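Local atomic coordinates of aminofutalosine deaminase (Helicobacter pylori, PDB entry 7LKK), a protein that deaminates aminofutalosine in the menaquinone pathway of Helicobacter pylori and belongs to the metal-dependent amidohydrolases, here holding an iron(III) ion and the inhibitor methylthio-coformycin. Residues Gly94-Ser97 with Gly98-Gly101; Lys236-Phe239 with Glu240-Gln244; Ser85-Lys88 with Ala89-Asp92; Leu104-Gly107 with Gly108-Leu111; Ser198-Lys201 with Asp202-Leu205. All coordinates share one frame; numbering follows the deposited sequence.

The inhibitor MCF gives these five local contacts a common reference point. Contact 1, the start of helix 96-106, touches it directly through Trp99; the side chain of Trp99 is about 7 Å from the bound Fe (III) ion, nearest atoms. Contact 3 leads into that helix and contact 4 ends it; their centres are about 10 Å apart, and Phe91 CZ packs on Ile110 CG2 at 3.8 Å. Contact 2 covers another flank of the helix: Ser97 CB meets Trp238 CE2 at 3.4 Å, and Phe242 CE1 meets Leu104 CD1 at 3.5 Å. Contact 5 stands apart, its centre about 23 Å from that of contact 1, yet the side chain of Val199 is about 8 Å from MCF, nearest atoms.

Contact 1: residues Gly94-Ser97 with Gly98-Gly101; sequences GSFS and GWLG. With MCF ((8R)-3-(5-S-methyl-5-thio-beta-D-ribofuranosyl)-3,6,7,8-tetrahydroimidazo[4,5-d][1,3]diazepin-8-ol), chain J.
Phe96 and Leu100, one helical turn apart, make the tight part of this contact: the two side chains run side by side in the same direction, and ring atom CE2 of Phe96 meets methyl CD2 of Leu100 at 3.7 Å. Trp99 approaches the same phenyl ring less closely, its CE3 lying 4.2 Å from Phe96 CE1 with the planes inclined at 40°, an oblique pairing. With CG opposite its backbone N (chi1 176°), the indole extends from the helix to the inhibitor, where Trp99 CH2 comes within 3.5 Å of MCF C7. Its NE1 is held by the carbonyl of Ser331, which helps fix the rotation of the ring. Large apolar groups suit this buried flank.

The partly exposed flank is small and polar. Ser95 OG, folded back between its own N and carbonyl carbon, accepts from Gly98 N at 2.9 Å and caps the first turn. Glycine suits position 98 because a CB there would collide with that hydroxyl. Ser97 turns its OG to Glu227. Backbone bonds begin the helix, among them Leu100 N to Phe96 O at 2.8 Å, almost straight at 175°. The arrangement is a serine N-cap on a helix that supplies an aromatic wall to the inhibitor pocket of an amidohydrolase.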
# COMPACT_ATOMS: atom_id res chain seq x y z
N GLY A 94 -3.86 -1.36 -15.55
CA GLY A 94 -4.03 0.02 -15.97
C GLY A 94 -5.37 0.32 -16.60
O GLY A 94 -5.71 1.50 -16.77
N SER A 95 -6.13 -0.71 -16.96
CA SER A 95 -7.49 -0.56 -17.47
C SER A 95 -8.20 -1.88 -17.26
O SER A 95 -7.57 -2.94 -17.24
CB SER A 95 -7.50 -0.15 -18.95
OG SER A 95 -6.96 -1.18 -19.76
N PHE A 96 -9.52 -1.82 -17.11
CA PHE A 96 -10.28 -3.06 -16.99
C PHE A 96 -10.34 -3.79 -18.33
O PHE A 96 -10.17 -5.01 -18.38
CB PHE A 96 -11.69 -2.80 -16.47
CG PHE A 96 -12.53 -4.04 -16.37
CD1 PHE A 96 -12.48 -4.84 -15.24
CD2 PHE A 96 -13.34 -4.43 -17.43
CE1 PHE A 96 -13.25 -5.98 -15.16
CE2 PHE A 96 -14.11 -5.57 -17.35
CZ PHE A 96 -14.06 -6.35 -16.21
N SER A 97 -10.59 -3.05 -19.41
CA SER A 97 -10.63 -3.66 -20.74
C SER A 97 -9.29 -4.30 -21.09
O SER A 97 -9.25 -5.40 -21.65
CB SER A 97 -11.02 -2.62 -21.78
OG SER A 97 -10.14 -1.50 -21.73
N GLY A 98 -8.19 -3.62 -20.78
CA GLY A 98 -6.88 -4.21 -21.00
C GLY A 98 -6.67 -5.47 -20.17
O GLY A 98 -6.06 -6.43 -20.64
N TRP A 99 -7.14 -5.46 -18.93
CA TRP A 99 -7.00 -6.64 -18.07
C TRP A 99 -7.84 -7.80 -18.59
O TRP A 99 -7.34 -8.91 -18.78
CB TRP A 99 -7.37 -6.29 -16.63
CG TRP A 99 -7.34 -7.46 -15.71
CD1 TRP A 99 -6.24 -7.96 -15.06
CD2 TRP A 99 -8.44 -8.29 -15.32
NE1 TRP A 99 -6.60 -9.04 -14.29
CE2 TRP A 99 -7.95 -9.26 -14.43
CE3 TRP A 99 -9.81 -8.29 -15.63
CZ2 TRP A 99 -8.76 -10.24 -13.86
CZ3 TRP A 99 -10.61 -9.26 -15.06
CH2 TRP A 99 -10.09 -10.22 -14.19
N LEU A 100 -9.13 -7.56 -18.83
CA LEU A 100 -10.03 -8.63 -19.25
C LEU A 100 -9.60 -9.22 -20.59
O LEU A 100 -9.61 -10.44 -20.77
CB LEU A 100 -11.47 -8.12 -19.32
CG LEU A 100 -12.54 -9.16 -19.66
CD1 LEU A 100 -12.40 -10.41 -18.80
CD2 LEU A 100 -13.93 -8.56 -19.52
N GLY A 101 -9.23 -8.36 -21.54
CA GLY A 101 -8.72 -8.84 -22.81
C GLY A 101 -7.49 -9.72 -22.66
O GLY A 101 -7.34 -10.71 -23.37
O8 MCF J . -13.10 -10.22 -9.63
C8 MCF J . -11.87 -10.13 -10.30
C7 MCF J . -11.88 -9.06 -11.39
N6 MCF J . -13.19 -8.94 -11.98
C5 MCF J . -13.88 -10.13 -12.43
N4 MCF J . -13.39 -11.50 -12.33
C10 MCF J . -12.13 -12.11 -11.84
C9 MCF J . -11.39 -11.49 -10.86
N1 MCF J . -10.34 -12.25 -10.61
C2 MCF J . -10.38 -13.34 -11.38
N3 MCF J . -11.49 -13.25 -12.12
C1S MCF J . -11.88 -14.29 -13.12
C2S MCF J . -13.38 -14.64 -13.11
O2S MCF J . -13.65 -15.58 -12.16
O4S MCF J . -11.67 -13.85 -14.31
C4S MCF J . -12.71 -14.65 -15.27
C3S MCF J . -13.59 -15.23 -14.50
O3S MCF J . -13.33 -16.71 -14.48
C5S MCF J . -13.38 -13.67 -16.21
S5S MCF J . -13.79 -14.50 -17.77
C6S MCF J . -15.07 -13.55 -18.64

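Contact 2: residues Lys236-Phe239 with Glu240-Gln244; sequences KGWF and ENFYQ
Phe239 and Phe242 form an edge-to-face pair, and Trp238 joins them in an aromatic cluster spanning the chain that leads into helix 242-247 and the first residue of that helix. Ring centroids of Phe239 and Phe242 are 5.1 Å apart and their planes meet at 67°, the edge of Phe239 being directed at the face of Phe242.

Phe242 can be followed outward. Its CB packs 3.6 Å from Phe239 CD1, and CG, set opposite the backbone N (chi1 166°), lies equally near that atom. The ring then divides its two sides: CD2 remains with Phe239, whereas CD1 reaches CZ3 of Trp238 at 3.7 Å in an oblique pairing. Further out, CE1 packs on the side chains of Leu100 and Leu104 of helix 96-106. Phenylalanine suits this buried place because its flat, wholly apolar ring can touch neighbours with both face and rim.

The polar side is Glu240, whose extended chain returns to the preceding backbone. Glycine suits position 237, where the backbone angles would jam a CB against the preceding carbonyl. Glu240 N donates to Gly237 O at 3.1 Å, while Gly237 N donates to Glu240 OE2 at 3.2 Å, approaching the oxygen from above the carboxylate plane.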
# COMPACT_ATOMS: atom_id res chain seq x y z
N LYS A 236 -23.08 0.68 -25.23
CA LYS A 236 -22.01 1.33 -25.97
C LYS A 236 -20.69 1.11 -25.25
O LYS A 236 -20.64 0.62 -24.12
CB LYS A 236 -22.28 2.83 -26.14
CG LYS A 236 -23.52 3.16 -26.96
CD LYS A 236 -23.75 4.66 -27.02
CE LYS A 236 -24.62 5.04 -28.21
NZ LYS A 236 -24.01 6.15 -29.00
N GLY A 237 -19.61 1.48 -25.93
CA GLY A 237 -18.29 1.38 -25.37
C GLY A 237 -17.53 0.15 -25.83
O GLY A 237 -17.80 -0.46 -26.86
N TRP A 238 -16.54 -0.22 -25.00
CA TRP A 238 -15.60 -1.28 -25.36
C TRP A 238 -16.29 -2.61 -25.58
O TRP A 238 -15.88 -3.40 -26.45
CB TRP A 238 -14.54 -1.40 -24.26
CG TRP A 238 -13.50 -2.44 -24.50
CD1 TRP A 238 -12.37 -2.31 -25.25
CD2 TRP A 238 -13.48 -3.77 -23.96
NE1 TRP A 238 -11.65 -3.48 -25.22
CE2 TRP A 238 -12.31 -4.39 -24.44
CE3 TRP A 238 -14.34 -4.49 -23.12
CZ2 TRP A 238 -11.98 -5.70 -24.11
CZ3 TRP A 238 -14.00 -5.79 -22.79
CH2 TRP A 238 -12.84 -6.39 -23.29
N PHE A 239 -17.35 -2.90 -24.83
CA PHE A 239 -18.03 -4.19 -24.92
C PHE A 239 -18.80 -4.37 -26.22
O PHE A 239 -19.40 -5.44 -26.41
CB PHE A 239 -18.96 -4.38 -23.73
CG PHE A 239 -18.28 -4.89 -22.49
CD1 PHE A 239 -17.98 -6.24 -22.36
CD2 PHE A 239 -17.94 -4.03 -21.46
CE1 PHE A 239 -17.36 -6.72 -21.23
CE2 PHE A 239 -17.31 -4.50 -20.33
CZ PHE A 239 -17.02 -5.85 -20.21
N GLU A 240 -18.82 -3.37 -27.11
CA GLU A 240 -19.52 -3.51 -28.39
C GLU A 240 -18.99 -4.69 -29.19
O GLU A 240 -19.77 -5.44 -29.80
CB GLU A 240 -19.38 -2.23 -29.20
CG GLU A 240 -20.31 -1.11 -28.80
CD GLU A 240 -19.96 0.20 -29.49
OE1 GLU A 240 -19.27 0.16 -30.53
OE2 GLU A 240 -20.38 1.27 -29.00
N ASN A 241 -17.67 -4.88 -29.20
CA ASN A 241 -17.04 -5.94 -29.97
C ASN A 241 -16.57 -7.10 -29.11
O ASN A 241 -15.94 -8.03 -29.62
CB ASN A 241 -15.84 -5.38 -30.75
CG ASN A 241 -16.21 -4.18 -31.60
OD1 ASN A 241 -15.75 -3.07 -31.35
ND2 ASN A 241 -17.04 -4.41 -32.61
N PHE A 242 -16.88 -7.08 -27.81
CA PHE A 242 -16.35 -8.08 -26.88
C PHE A 242 -16.83 -9.48 -27.24
O PHE A 242 -16.06 -10.45 -27.15
CB PHE A 242 -16.76 -7.71 -25.45
CG PHE A 242 -16.58 -8.82 -24.45
CD1 PHE A 242 -15.34 -9.07 -23.90
CD2 PHE A 242 -17.66 -9.59 -24.05
CE1 PHE A 242 -15.17 -10.09 -22.97
CE2 PHE A 242 -17.50 -10.61 -23.12
CZ PHE A 242 -16.25 -10.85 -22.58
N TYR A 243 -18.09 -9.62 -27.63
CA TYR A 243 -18.66 -10.95 -27.83
C TYR A 243 -18.18 -11.57 -29.14
O TYR A 243 -17.91 -12.78 -29.19
CB TYR A 243 -20.19 -10.86 -27.78
CG TYR A 243 -20.67 -10.26 -26.48
CD1 TYR A 243 -20.97 -11.06 -25.38
CD2 TYR A 243 -20.80 -8.88 -26.33
CE1 TYR A 243 -21.39 -10.51 -24.18
CE2 TYR A 243 -21.22 -8.33 -25.14
CZ TYR A 243 -21.51 -9.14 -24.07
OH TYR A 243 -21.93 -8.57 -22.88
N GLN A 244 -18.02 -10.77 -30.19
CA GLN A 244 -17.47 -11.29 -31.44
C GLN A 244 -15.98 -11.55 -31.31
O GLN A 244 -15.48 -12.61 -31.70
CB GLN A 244 -17.75 -10.32 -32.59
CG GLN A 244 -19.17 -10.35 -33.12
CD GLN A 244 -19.43 -11.53 -34.06
OE1 GLN A 244 -18.59 -12.41 -34.23
NE2 GLN A 244 -20.61 -11.54 -34.67
O HOH W 1 -14.08 -2.49 -28.46

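Contact 3: residues Ser85-Lys88 with Ala89-Asp92; sequences SNNK and ASFD
Asn87 and Phe91 meet by stacking, the amide laid over one face of the ring with the two planes 29° apart. The nearest atoms are Asn87 ND2 and Phe91 CD2, at 3.5 Å, and OD1 also lies above the same ring, offset toward its rim. Asn87 holds CG opposite its backbone N (chi1 -179°), which carries the amide forward along the loop to this position.

Direct hydrogen bonding across the loop is made by the same amide. Ser90 N donates to Asn87 OD1 at 3.0 Å, the donor slightly tilted from the carbonyl plane, although the N-H...O angle is a bent 135°. ND2 donates to the carbonyl of Leu330, so both ends of the amide are engaged. Asparagine suits the place, offering an acceptor, a donor and a flat surface in a short side chain.

Water supplies further links. One molecule accepts from Asn87 ND2 at 3.1 Å and from Phe91 N at 3.0 Å, and can donate to Lys88 O, though acceptors nearby outnumber its protons. Another accepts from Lys88 N at 2.9 Å.

Apolar packing continues beyond this amide, where Phe91 rests on Val103 of helix 96-106 and on Ile110. Ala89 and Lys88 pack against the second subunit. The chemistry implies that one buried amide, polar at both ends and stacked on an aromatic ring, probably does much to shape this irregular loop.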
# COMPACT_ATOMS: atom_id res chain seq x y z
N SER A 85 -3.93 -18.45 -8.88
CA SER A 85 -2.82 -18.15 -7.98
C SER A 85 -1.46 -18.17 -8.66
O SER A 85 -0.49 -17.67 -8.08
CB SER A 85 -2.82 -19.14 -6.81
OG SER A 85 -3.93 -18.92 -5.96
N ASN A 86 -1.35 -18.72 -9.87
CA ASN A 86 -0.08 -18.72 -10.58
C ASN A 86 0.32 -17.33 -11.07
O ASN A 86 1.51 -17.11 -11.34
CB ASN A 86 -0.14 -19.67 -11.78
CG ASN A 86 0.28 -21.08 -11.44
OD1 ASN A 86 1.04 -21.31 -10.50
ND2 ASN A 86 -0.21 -22.04 -12.21
N ASN A 87 -0.63 -16.41 -11.18
CA ASN A 87 -0.39 -15.17 -11.91
C ASN A 87 0.60 -14.26 -11.20
O ASN A 87 0.53 -14.05 -9.99
CB ASN A 87 -1.71 -14.42 -12.12
CG ASN A 87 -1.51 -13.14 -12.91
OD1 ASN A 87 -0.89 -13.15 -13.97
ND2 ASN A 87 -2.03 -12.04 -12.39
N LYS A 88 1.53 -13.71 -11.99
CA LYS A 88 2.33 -12.56 -11.57
C LYS A 88 2.16 -11.42 -12.57
O LYS A 88 1.60 -10.38 -12.22
CB LYS A 88 3.79 -12.95 -11.40
CG LYS A 88 4.02 -14.14 -10.48
CD LYS A 88 4.57 -13.70 -9.14
CE LYS A 88 4.97 -14.89 -8.29
NZ LYS A 88 3.86 -15.86 -8.15
N ALA A 89 2.63 -11.58 -13.81
CA ALA A 89 2.52 -10.54 -14.83
C ALA A 89 1.88 -11.07 -16.11
O ALA A 89 2.12 -10.53 -17.19
CB ALA A 89 3.90 -9.95 -15.13
N SER A 90 1.06 -12.11 -16.00
CA SER A 90 0.40 -12.65 -17.19
C SER A 90 -0.70 -11.73 -17.71
O SER A 90 -1.05 -11.81 -18.89
CB SER A 90 -0.18 -14.04 -16.90
OG SER A 90 0.84 -14.96 -16.56
N PHE A 91 -1.25 -10.87 -16.86
CA PHE A 91 -2.39 -10.03 -17.21
C PHE A 91 -1.98 -8.56 -17.18
O PHE A 91 -1.14 -8.15 -16.38
CB PHE A 91 -3.57 -10.26 -16.26
CG PHE A 91 -4.00 -11.70 -16.14
CD1 PHE A 91 -3.95 -12.54 -17.24
CD2 PHE A 91 -4.45 -12.20 -14.94
CE1 PHE A 91 -4.34 -13.87 -17.13
CE2 PHE A 91 -4.84 -13.53 -14.82
CZ PHE A 91 -4.79 -14.36 -15.92
N ASP A 92 -2.57 -7.78 -18.08
CA ASP A 92 -2.29 -6.35 -18.17
C ASP A 92 -3.05 -5.58 -17.09
O ASP A 92 -4.17 -5.93 -16.72
CB ASP A 92 -2.67 -5.80 -19.54
CG ASP A 92 -1.79 -6.35 -20.65
OD1 ASP A 92 -0.73 -6.95 -20.36
OD2 ASP A 92 -2.17 -6.18 -21.83
O HOH W 2 -0.66 -9.87 -14.09
O HOH W 3 2.22 -14.98 -14.54

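Contact 4: residues Leu104-Gly107 with Gly108-Leu111; sequences LNNG and GAIL
Asn106 to Ala109 form a type I' beta turn, closed by a weak bond from Ala109 N to Asn106 O at 3.3 Å. Both central residues, Gly107 and Gly108, have positive phi, a backbone shape that glycine adopts readily. Helix 96-106 ends here: Gly107 N still donates to Leu104 O, and Gly107 is the first residue to leave helical angles. A short 3-10 segment, 109-111, follows at once.

Asn106 carries the side-chain part. Its CG stands opposite the backbone N (chi1 177°), directing the amide across the turn toward the start of the 3-10 segment. There OD1 accepts from Ile110 N at 3.1 Å, in the carbonyl plane on a lone pair, with a fairly straight N-H...O angle of 166°. A water donates to the same Asn106 OD1 at 3.0 Å and accepts weakly from Gly108 N. Asparagine is apt here because its short amide can place an acceptor over the turn. Ile110 crosses the Asn106 side chain at about a right angle, its CG2 methyl 3.6 Å from OD1.

Around this surface turn, Asn106 packs through its CB on Phe91 in the loop before helix 96-106, and Asn86 ND2 of the same loop donates to Ile110 O. Leu104 and Asn105 touch Phe246 of helix 242-247; beyond the turn the chain continues toward helix 115-127.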
# COMPACT_ATOMS: atom_id res chain seq x y z
N LEU A 104 -8.54 -13.20 -21.23
CA LEU A 104 -9.13 -14.05 -22.26
C LEU A 104 -8.08 -14.51 -23.26
O LEU A 104 -8.05 -15.69 -23.64
CB LEU A 104 -10.26 -13.30 -22.96
CG LEU A 104 -11.50 -13.03 -22.10
CD1 LEU A 104 -12.10 -11.68 -22.42
CD2 LEU A 104 -12.53 -14.13 -22.29
N ASN A 105 -7.19 -13.60 -23.69
CA ASN A 105 -6.13 -13.98 -24.61
C ASN A 105 -5.15 -14.97 -23.99
O ASN A 105 -4.45 -15.68 -24.72
CB ASN A 105 -5.37 -12.73 -25.08
CG ASN A 105 -6.21 -11.87 -26.01
OD1 ASN A 105 -7.16 -12.34 -26.63
ND2 ASN A 105 -5.85 -10.59 -26.11
N ASN A 106 -5.08 -15.03 -22.66
CA ASN A 106 -4.23 -16.02 -22.00
C ASN A 106 -4.71 -17.44 -22.27
O ASN A 106 -3.91 -18.38 -22.25
CB ASN A 106 -4.18 -15.74 -20.49
CG ASN A 106 -3.37 -16.78 -19.73
OD1 ASN A 106 -3.92 -17.76 -19.24
ND2 ASN A 106 -2.07 -16.55 -19.64
N GLY A 107 -6.01 -17.61 -22.51
CA GLY A 107 -6.54 -18.91 -22.89
C GLY A 107 -6.40 -19.99 -21.85
O GLY A 107 -6.23 -21.17 -22.20
N GLY A 108 -6.45 -19.63 -20.57
CA GLY A 108 -6.39 -20.61 -19.50
C GLY A 108 -5.03 -21.19 -19.21
O GLY A 108 -4.92 -22.09 -18.37
N ALA A 109 -3.98 -20.72 -19.89
CA ALA A 109 -2.64 -21.27 -19.68
C ALA A 109 -2.17 -21.08 -18.25
O ALA A 109 -1.46 -21.94 -17.71
CB ALA A 109 -1.65 -20.64 -20.66
N ILE A 110 -2.54 -19.96 -17.61
CA ILE A 110 -2.08 -19.69 -16.25
C ILE A 110 -2.73 -20.64 -15.25
O ILE A 110 -2.22 -20.82 -14.14
CB ILE A 110 -2.35 -18.22 -15.88
CG1 ILE A 110 -1.51 -17.79 -14.68
CG2 ILE A 110 -3.83 -17.99 -15.61
CD1 ILE A 110 -0.02 -17.79 -14.94
N LEU A 111 -3.85 -21.27 -15.62
CA LEU A 111 -4.55 -22.18 -14.72
C LEU A 111 -3.88 -23.55 -14.63
O LEU A 111 -4.19 -24.30 -13.70
CB LEU A 111 -6.00 -22.35 -15.17
CG LEU A 111 -6.91 -21.15 -14.90
CD1 LEU A 111 -7.95 -21.01 -15.99
CD2 LEU A 111 -7.57 -21.28 -13.54
O HOH W 4 -6.67 -17.55 -18.08

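Contact 5: residues Ser198-Lys201 with Asp202-Leu205; sequences SVQK and DMAL
Gln200 and Asp202 turn their flat ends almost into one plane, the amide and carboxylate being 23° apart while the two side chains slant across each other. Gln200 NE2 lies 2.8 Å from Asp202 OD2 and donates to it on the anti side, nearly within the plane of its own amide. The other end of that amide faces the helix: Gln200 OE1 accepts from Met203 N at 3.0 Å, the donor tilted 35° from the carbonyl plane. A bend at chi2 (-91°) folds the chain back so that one amide can serve both partners. Glutamine suits the place by presenting an acceptor to a helix N-H and a donor to a carboxylate.

On the buried side the orientation is simpler. Ala204 points its CB toward the preceding loop and meets Val199 CG1 at 3.6 Å; alanine allows this close approach, and the pair also packs on Val193 of strand 187-193. Lys201 and Leu205 cross on another side of the helix, Lys201 NZ coming 3.6 Å from Leu205 CD1. Backbone bonds continue the turn, with Ala204 N on Gln200 O at 2.9 Å and Leu205 N on Lys201 O also at 2.9 Å. The bond from Met203 N to OE1 makes Gln200 the N-cap of helix 201-213, at the passage from a barrel strand to the following helix in a TIM-barrel amidohydrolase.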
# COMPACT_ATOMS: atom_id res chain seq x y z
N SER A 198 -21.23 -11.00 -18.84
CA SER A 198 -20.75 -12.33 -19.16
C SER A 198 -21.77 -13.44 -18.96
O SER A 198 -21.49 -14.58 -19.33
CB SER A 198 -19.50 -12.66 -18.32
OG SER A 198 -19.81 -12.65 -16.94
N VAL A 199 -22.94 -13.15 -18.39
CA VAL A 199 -23.95 -14.17 -18.11
C VAL A 199 -25.27 -13.74 -18.73
O VAL A 199 -25.81 -12.69 -18.38
CB VAL A 199 -24.12 -14.44 -16.61
CG1 VAL A 199 -25.23 -15.45 -16.39
CG2 VAL A 199 -22.82 -14.93 -16.00
N GLN A 200 -25.78 -14.54 -19.67
CA GLN A 200 -27.08 -14.29 -20.26
C GLN A 200 -28.17 -14.36 -19.18
O GLN A 200 -28.05 -15.10 -18.20
CB GLN A 200 -27.35 -15.29 -21.38
CG GLN A 200 -28.56 -14.98 -22.24
CD GLN A 200 -29.82 -15.63 -21.72
OE1 GLN A 200 -29.76 -16.64 -21.01
NE2 GLN A 200 -30.97 -15.05 -22.05
N LYS A 201 -29.23 -13.57 -19.38
CA LYS A 201 -30.20 -13.34 -18.31
C LYS A 201 -30.86 -14.63 -17.85
O LYS A 201 -30.95 -14.91 -16.65
CB LYS A 201 -31.25 -12.33 -18.77
CG LYS A 201 -32.27 -11.96 -17.70
CD LYS A 201 -33.10 -10.75 -18.11
CE LYS A 201 -33.88 -10.18 -16.93
NZ LYS A 201 -34.39 -11.24 -16.03
N ASP A 202 -31.35 -15.44 -18.80
CA ASP A 202 -32.06 -16.65 -18.41
C ASP A 202 -31.12 -17.69 -17.81
O ASP A 202 -31.55 -18.50 -16.98
CB ASP A 202 -32.80 -17.22 -19.62
CG ASP A 202 -33.86 -16.27 -20.14
OD1 ASP A 202 -34.96 -16.22 -19.54
OD2 ASP A 202 -33.58 -15.56 -21.12
N MET A 203 -29.84 -17.66 -18.18
CA MET A 203 -28.86 -18.50 -17.50
C MET A 203 -28.66 -18.05 -16.06
O MET A 203 -28.57 -18.88 -15.15
CB MET A 203 -27.53 -18.47 -18.26
CG MET A 203 -27.66 -18.84 -19.73
SD MET A 203 -27.64 -20.62 -19.98
CE MET A 203 -25.97 -20.87 -20.56
N ALA A 204 -28.61 -16.73 -15.82
CA ALA A 204 -28.47 -16.23 -14.46
C ALA A 204 -29.69 -16.56 -13.62
O ALA A 204 -29.56 -16.97 -12.46
CB ALA A 204 -28.22 -14.72 -14.48
N LEU A 205 -30.89 -16.39 -14.18
CA LEU A 205 -32.11 -16.75 -13.46
C LEU A 205 -32.10 -18.21 -13.05
O LEU A 205 -32.57 -18.56 -11.96
CB LEU A 205 -33.34 -16.45 -14.33
CG LEU A 205 -33.61 -14.98 -14.65
CD1 LEU A 205 -34.72 -14.86 -15.70
CD2 LEU A 205 -33.98 -14.21 -13.39